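Local coordinates for protein 2-oxoglutarate-dependent dioxygenase DAO (Oryza sativa subsp. indica, PDB 6KUN) that probably catalyses the iron- and 2-oxoglutarate-dependent oxidation of the auxin indole-3-acetic acid to inactive 2-oxoindole-3-acetic acid, at residues Ala68-Gly73 against Ala105-Pro110; Ala137-His142 against Gly261-Gly266; Ala144-Trp149 against Gln220-Gly225. All coordinates share one frame; numbering follows the deposited sequence.

Interaction 1 of 3, residues Ala68-Gly73 against Ala105-Pro110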
# COMPACT_ATOMS: atom_id res chain seq x y z
N ALA B 68 -16.71 -15.55 16.81
CA ALA B 68 -17.70 -14.73 17.50
C ALA B 68 -17.69 -15.02 18.98
O ALA B 68 -17.67 -16.18 19.39
CB ALA B 68 -19.10 -14.97 16.93
N ASP B 69 -17.69 -13.97 19.79
CA ASP B 69 -17.79 -14.08 21.24
C ASP B 69 -16.59 -14.80 21.85
O ASP B 69 -16.69 -15.50 22.86
CB ASP B 69 -19.10 -14.78 21.62
CG ASP B 69 -20.33 -14.07 21.03
OD1 ASP B 69 -20.56 -12.88 21.35
OD2 ASP B 69 -21.05 -14.71 20.22
N ILE B 70 -15.39 -14.60 21.30
CA ILE B 70 -14.25 -15.36 21.81
C ILE B 70 -13.82 -14.82 23.16
O ILE B 70 -13.25 -15.57 23.98
CB ILE B 70 -13.08 -15.40 20.81
CG1 ILE B 70 -12.76 -14.02 20.25
CG2 ILE B 70 -13.39 -16.41 19.69
CD1 ILE B 70 -11.51 -13.99 19.32
N ILE B 71 -14.04 -13.54 23.42
CA ILE B 71 -14.06 -13.02 24.80
C ILE B 71 -15.34 -12.21 24.97
O ILE B 71 -15.94 -11.76 23.99
CB ILE B 71 -12.84 -12.14 25.15
CG1 ILE B 71 -12.81 -10.87 24.31
CG2 ILE B 71 -11.54 -12.88 24.93
CD1 ILE B 71 -11.72 -9.91 24.70
N PRO B 72 -15.79 -12.04 26.20
CA PRO B 72 -17.15 -11.54 26.40
C PRO B 72 -17.39 -10.25 25.66
O PRO B 72 -16.66 -9.28 25.84
CB PRO B 72 -17.22 -11.35 27.92
CG PRO B 72 -16.22 -12.30 28.45
CD PRO B 72 -15.09 -12.24 27.47
N GLY B 73 -18.38 -10.26 24.75
CA GLY B 73 -18.73 -9.09 23.97
C GLY B 73 -17.88 -8.82 22.75
O GLY B 73 -18.17 -7.87 22.02
N ALA B 105 -5.17 -14.99 21.50
CA ALA B 105 -4.91 -16.41 21.75
C ALA B 105 -6.08 -17.26 21.26
O ALA B 105 -5.87 -18.41 20.84
CB ALA B 105 -4.65 -16.64 23.24
N ARG B 106 -7.29 -16.69 21.24
CA ARG B 106 -8.50 -17.41 20.92
C ARG B 106 -8.98 -17.25 19.50
O ARG B 106 -9.90 -17.97 19.09
CB ARG B 106 -9.61 -17.02 21.88
CG ARG B 106 -9.30 -17.41 23.29
CD ARG B 106 -10.47 -17.10 24.22
NE ARG B 106 -10.00 -17.01 25.60
CZ ARG B 106 -10.74 -16.61 26.64
NH1 ARG B 106 -12.00 -16.26 26.47
NH2 ARG B 106 -10.19 -16.55 27.82
N LEU B 107 -8.39 -16.36 18.74
CA LEU B 107 -8.75 -16.25 17.33
C LEU B 107 -8.48 -17.55 16.61
O LEU B 107 -7.42 -18.15 16.75
CB LEU B 107 -7.94 -15.14 16.66
CG LEU B 107 -8.42 -13.71 16.88
CD1 LEU B 107 -7.30 -12.81 16.35
CD2 LEU B 107 -9.70 -13.44 16.14
N ASP B 108 -9.43 -17.96 15.80
CA ASP B 108 -9.20 -19.10 14.91
C ASP B 108 -8.50 -18.58 13.64
O ASP B 108 -9.15 -18.10 12.70
CB ASP B 108 -10.52 -19.78 14.59
CG ASP B 108 -10.32 -20.99 13.71
OD1 ASP B 108 -9.16 -21.37 13.44
OD2 ASP B 108 -11.36 -21.55 13.31
N ALA B 109 -7.20 -18.65 13.63
CA ALA B 109 -6.41 -18.13 12.53
C ALA B 109 -5.01 -18.67 12.69
O ALA B 109 -4.64 -19.10 13.79
CB ALA B 109 -6.39 -16.60 12.59
N PRO B 110 -4.15 -18.51 11.69
CA PRO B 110 -2.79 -19.02 11.82
C PRO B 110 -2.02 -18.22 12.89
O PRO B 110 -2.33 -17.04 13.13
CB PRO B 110 -2.17 -18.81 10.42
CG PRO B 110 -3.36 -18.69 9.51
CD PRO B 110 -4.40 -17.97 10.34
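Ile70 and Arg106 meet where the loop 68-73 lies against the C-terminal end of helix 97-106. The loop runs from helix 61-66 to strand 75-77, at the edge of the large sheet of this jelly-roll dioxygenase. The contact joins it to the helix end.

The polar part is one hydrogen bond. Arg106 NH1 donates to the backbone Ile70 O over 2.9 Å, with an N-H...O angle of 156°. The donor lies in the carbonyl plane, and the oxygen sits at the guanidinium edge, close to its plane. The arginine chain runs extended from CG to NE, and this carries the guanidinium past the Ile70 side chain to that residue's carbonyl oxygen. Ile71 CG2 lies over one face of the same group, 3.7 Å from Arg106 NH1. The oxygen grips the edge and the methyl only covers one face.

The apolar part centres on Ile70. Ile70 CB comes to 4.0 Å from Arg106 CB, beside the helix end. Its CG1 stands between the backbone N and the carbonyl carbon (chi1 48°), and CD1 is carried on to Leu107, the first residue to leave helical geometry. Phe103 of the helix also touches both isoleucines. A salt bridge from Asp108 ties the segment after the helix to Arg66 of helix 61-66. The methyl pair Ile70 CD1 and Leu107 CD2 closes to 3.7 Å.

Interaction 2 of 3, residues Ala137-His142 against Gly261-Gly266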
# COMPACT_ATOMS: atom_id res chain seq x y z
N ALA B 137 -2.16 18.39 26.14
CA ALA B 137 -1.13 19.40 26.33
C ALA B 137 -1.42 20.66 25.51
O ALA B 137 -1.08 21.77 25.93
CB ALA B 137 0.25 18.84 25.98
N SER B 138 -2.05 20.51 24.34
CA SER B 138 -2.39 21.68 23.54
C SER B 138 -3.42 22.58 24.22
O SER B 138 -3.59 23.73 23.82
CB SER B 138 -2.88 21.25 22.16
OG SER B 138 -4.24 20.87 22.17
N LEU B 139 -4.12 22.08 25.23
CA LEU B 139 -5.05 22.86 26.03
C LEU B 139 -4.46 23.26 27.36
O LEU B 139 -5.21 23.60 28.29
CB LEU B 139 -6.32 22.06 26.27
CG LEU B 139 -7.07 21.58 25.02
CD1 LEU B 139 -8.16 20.58 25.37
CD2 LEU B 139 -7.64 22.77 24.28
N GLY B 140 -3.12 23.23 27.46
CA GLY B 140 -2.41 23.57 28.69
C GLY B 140 -2.55 22.55 29.80
O GLY B 140 -2.27 22.85 30.96
N LEU B 141 -2.97 21.33 29.47
CA LEU B 141 -3.21 20.30 30.48
C LEU B 141 -2.04 19.33 30.48
O LEU B 141 -1.71 18.72 29.45
CB LEU B 141 -4.49 19.53 30.19
CG LEU B 141 -5.82 20.27 30.16
CD1 LEU B 141 -6.89 19.30 29.69
CD2 LEU B 141 -6.17 20.80 31.54
N HIS B 142 -1.43 19.15 31.65
CA HIS B 142 -0.40 18.14 31.84
C HIS B 142 -0.78 17.30 33.05
O HIS B 142 -1.72 17.60 33.77
CB HIS B 142 0.97 18.81 31.97
CG HIS B 142 1.29 19.71 30.82
ND1 HIS B 142 1.11 21.07 30.87
CD2 HIS B 142 1.74 19.43 29.57
CE1 HIS B 142 1.45 21.60 29.71
NE2 HIS B 142 1.83 20.63 28.91
N GLY B 261 -11.12 21.54 35.30
CA GLY B 261 -11.24 22.94 35.68
C GLY B 261 -10.69 23.98 34.72
O GLY B 261 -11.35 25.01 34.47
N GLU B 262 -9.49 23.78 34.15
CA GLU B 262 -8.82 24.86 33.46
C GLU B 262 -9.42 25.18 32.09
O GLU B 262 -8.99 26.16 31.45
CB GLU B 262 -7.32 24.55 33.27
CG GLU B 262 -6.55 24.36 34.57
CD GLU B 262 -6.53 22.90 35.04
OE1 GLU B 262 -7.60 22.23 35.01
OE2 GLU B 262 -5.45 22.43 35.44
N LEU B 263 -10.41 24.40 31.63
CA LEU B 263 -11.05 24.67 30.35
C LEU B 263 -12.36 25.45 30.48
O LEU B 263 -12.96 25.79 29.45
CB LEU B 263 -11.33 23.37 29.60
CG LEU B 263 -10.13 22.47 29.33
CD1 LEU B 263 -8.96 23.27 28.81
CD2 LEU B 263 -9.74 21.71 30.58
N VAL B 264 -12.81 25.73 31.71
CA VAL B 264 -13.97 26.58 31.97
C VAL B 264 -13.47 27.91 32.55
O VAL B 264 -12.85 27.93 33.62
CB VAL B 264 -14.99 25.92 32.92
CG1 VAL B 264 -14.28 25.14 34.02
CG2 VAL B 264 -15.93 27.01 33.51
N ASP B 265 -13.77 29.00 31.85
CA ASP B 265 -13.34 30.34 32.26
C ASP B 265 -14.52 31.30 32.16
O ASP B 265 -15.64 30.90 31.82
CB ASP B 265 -12.16 30.82 31.39
CG ASP B 265 -12.36 30.55 29.90
OD1 ASP B 265 -13.42 30.91 29.37
OD2 ASP B 265 -11.44 30.00 29.25
N GLY B 266 -14.28 32.58 32.48
CA GLY B 266 -15.34 33.56 32.38
C GLY B 266 -16.01 33.57 31.03
O GLY B 266 -17.23 33.76 30.93
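Leu263 and Leu141 carry most of this contact, with Leu139 third. Leu263 belongs to a short 3-10 turn. The other two flank Gly140, the positive-phi residue of the Schellman motif that ends helix 111-138.

Leu263 spreads its two methyls over two partners. CD2 goes to Leu141, and the two side chains reach toward each other tip to tip. Leu263 CD2 is 3.8 Å from both Leu141 CD1 and Leu141 CD2, so it rests in the fork of that leucine. The other branch turns to Leu139. There Leu263 CD1 is 3.9 Å from Leu139 CB and 3.8 Å from Leu139 O, so this methyl touches the base of the side chain and the backbone rather than its tip.

Leu141 points its CG anti to its own carbonyl carbon (chi1 -61°), which brings both methyls round to the turn. Leu141 CD2 also lies 4.0 Å from Glu262 OE1. The glutamate chain is bent at chi2 (90°), which folds the carboxylate back beside the leucine. This is a van der Waals contact at the exposed margin. An alanine in place of Leu141 would probably open a gap beside Leu263 CD2 and leave that methyl without its apolar mate.

The Schellman motif has Leu141 N bonded to Ala136 O and Gly140 N to Ala137 O. Leu263 O, at the end of the 3-10 segment, accepts a hydrogen bond from Arg226 NE. Leu139 touches Trp222 of helix 217-222 and also packs on Arg25 of helix 18-30. The contact therefore joins the C-terminal end of helix 111-138 to the loop linking strands 256-257 and 275-276.

Interaction 3 of 3, residues Ala144-Trp149 against Gln220-Gly225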
# COMPACT_ATOMS: atom_id res chain seq x y z
N ALA B 144 -2.30 14.58 32.90
CA ALA B 144 -3.33 13.66 32.45
C ALA B 144 -2.71 12.35 31.97
O ALA B 144 -1.76 12.36 31.20
CB ALA B 144 -4.15 14.29 31.32
N SER B 145 -3.25 11.23 32.46
CA SER B 145 -2.88 9.91 31.98
C SER B 145 -4.10 9.27 31.33
O SER B 145 -5.15 9.13 31.97
CB SER B 145 -2.36 9.02 33.11
OG SER B 145 -2.10 7.71 32.61
N PHE B 146 -3.95 8.89 30.07
CA PHE B 146 -4.97 8.18 29.31
C PHE B 146 -4.67 6.69 29.18
O PHE B 146 -5.48 5.92 28.63
CB PHE B 146 -5.06 8.80 27.91
CG PHE B 146 -5.57 10.21 27.90
CD1 PHE B 146 -6.92 10.48 27.92
CD2 PHE B 146 -4.68 11.29 27.81
CE1 PHE B 146 -7.39 11.81 27.84
CE2 PHE B 146 -5.16 12.62 27.76
CZ PHE B 146 -6.52 12.85 27.78
N GLN B 147 -3.53 6.25 29.73
CA GLN B 147 -3.08 4.87 29.54
C GLN B 147 -4.14 3.83 29.88
O GLN B 147 -4.18 2.76 29.26
CB GLN B 147 -1.82 4.65 30.39
CG GLN B 147 -1.21 3.28 30.26
CD GLN B 147 -0.76 2.97 28.84
OE1 GLN B 147 -0.46 3.86 28.05
NE2 GLN B 147 -0.73 1.68 28.51
N ASP B 148 -5.03 4.10 30.84
CA ASP B 148 -5.92 3.04 31.29
C ASP B 148 -7.38 3.28 30.91
O ASP B 148 -8.28 2.55 31.34
CB ASP B 148 -5.80 2.85 32.80
CG ASP B 148 -6.57 3.88 33.58
OD1 ASP B 148 -6.55 5.06 33.21
OD2 ASP B 148 -7.20 3.48 34.58
N TRP B 149 -7.64 4.32 30.11
CA TRP B 149 -8.98 4.51 29.60
C TRP B 149 -9.38 3.30 28.74
O TRP B 149 -8.62 2.92 27.84
CB TRP B 149 -9.05 5.79 28.76
CG TRP B 149 -9.03 7.08 29.51
CD1 TRP B 149 -8.39 7.37 30.68
CD2 TRP B 149 -9.66 8.30 29.08
NE1 TRP B 149 -8.61 8.69 31.03
CE2 TRP B 149 -9.41 9.28 30.07
CE3 TRP B 149 -10.48 8.64 28.00
CZ2 TRP B 149 -9.89 10.57 29.98
CZ3 TRP B 149 -10.98 9.94 27.93
CH2 TRP B 149 -10.67 10.87 28.89
N GLN B 220 -15.69 16.42 22.94
CA GLN B 220 -16.37 17.72 23.01
C GLN B 220 -16.77 18.03 24.45
O GLN B 220 -16.65 19.16 24.90
CB GLN B 220 -17.58 17.71 22.08
CG GLN B 220 -18.77 18.63 22.41
CD GLN B 220 -18.53 20.10 22.07
OE1 GLN B 220 -17.53 20.47 21.43
NE2 GLN B 220 -19.44 20.94 22.54
N ALA B 221 -17.23 17.03 25.19
CA ALA B 221 -17.70 17.27 26.55
C ALA B 221 -16.53 17.42 27.53
O ALA B 221 -16.49 18.36 28.33
CB ALA B 221 -18.67 16.17 27.00
N TRP B 222 -15.56 16.54 27.46
CA TRP B 222 -14.38 16.64 28.31
C TRP B 222 -13.62 17.94 28.08
O TRP B 222 -12.98 18.47 29.00
CB TRP B 222 -13.48 15.44 28.03
CG TRP B 222 -12.19 15.41 28.75
CD1 TRP B 222 -11.92 14.75 29.93
CD2 TRP B 222 -10.98 16.01 28.33
NE1 TRP B 222 -10.60 14.94 30.27
CE2 TRP B 222 -10.00 15.70 29.30
CE3 TRP B 222 -10.61 16.78 27.22
CZ2 TRP B 222 -8.70 16.14 29.19
CZ3 TRP B 222 -9.32 17.20 27.11
CH2 TRP B 222 -8.37 16.89 28.09
N SER B 223 -13.65 18.46 26.86
CA SER B 223 -12.88 19.67 26.56
C SER B 223 -13.67 20.94 26.84
O SER B 223 -13.23 22.03 26.50
CB SER B 223 -12.44 19.64 25.11
OG SER B 223 -13.53 19.89 24.25
N ASN B 224 -14.84 20.80 27.44
CA ASN B 224 -15.77 21.89 27.70
C ASN B 224 -16.15 22.64 26.44
O ASN B 224 -16.22 23.86 26.45
CB ASN B 224 -15.22 22.87 28.72
CG ASN B 224 -16.32 23.72 29.30
OD1 ASN B 224 -17.37 23.21 29.64
ND2 ASN B 224 -16.11 25.02 29.31
N GLY B 225 -16.36 21.91 25.36
CA GLY B 225 -16.75 22.54 24.12
C GLY B 225 -15.62 22.97 23.21
O GLY B 225 -15.89 23.45 22.11
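A buried aromatic cluster joins the type I turn Phe146-Trp149, just before strand 151-158, to the end of helix 217-222. A Schellman motif, with Asn224 as its positive-phi residue, ends that helix two residues after Trp222. Trp149 and Trp222 form the T-shaped pair of the cluster. The edge of the Trp149 six-membered ring points at the face of the Trp222 five-membered ring. The centroids are 5.8 Å apart and the planes stand at 77°. The nearest atoms are Trp149 CH2 and Trp222 CD1, at 4.2 Å.

Phe146 comes from the turn beside Trp149 and runs head-on at the oncoming Trp222 side chain; Phe146 CZ is 4.2 Å from Trp222 CZ2. Trp222 reaches both rings because its CG is anti to its backbone N (chi1 177°), which extends the indole from the helix toward the turn. Phe146 CD1 lies 3.5 Å above the Trp149 ring plane, over its centre. The bond Trp149 N to Phe146 O, 3.1 Å long, closes the turn, and both rings leave its two ends.

Phe178 contacts all three aromatic rings. Ala132 and Ala136 of helix 111-138 touch Phe146. Such an edge-to-face cluster is typical of a buried hydrophobic core, here joining the loop before strand 151-158 to helix 217-222.

Overall arrangement
Interactions 2 and 3 form one continuous region, with centres 11 Å apart. Leu141 CD1 packs on Trp222 CH2 at 3.3 Å, and Leu263 O makes a probable hydrogen bond of 3.2 Å with Asn224 ND2. Along the chain, interaction 3 is nested within the loop closed by interaction 2. Interaction 1 lies across the chain's centre from interaction 2. Its centre is about 41 Å from that of interaction 2 and about 30 Å from that of interaction 3. None of the three lines the active site. Trp149 of interaction 3 is about 12 Å, side chain to side chain, from Asp175, a predicted iron ligand. The side chains of Trp149 and Ile71 each lie about 14 Å from bound indole-3-acetic acid.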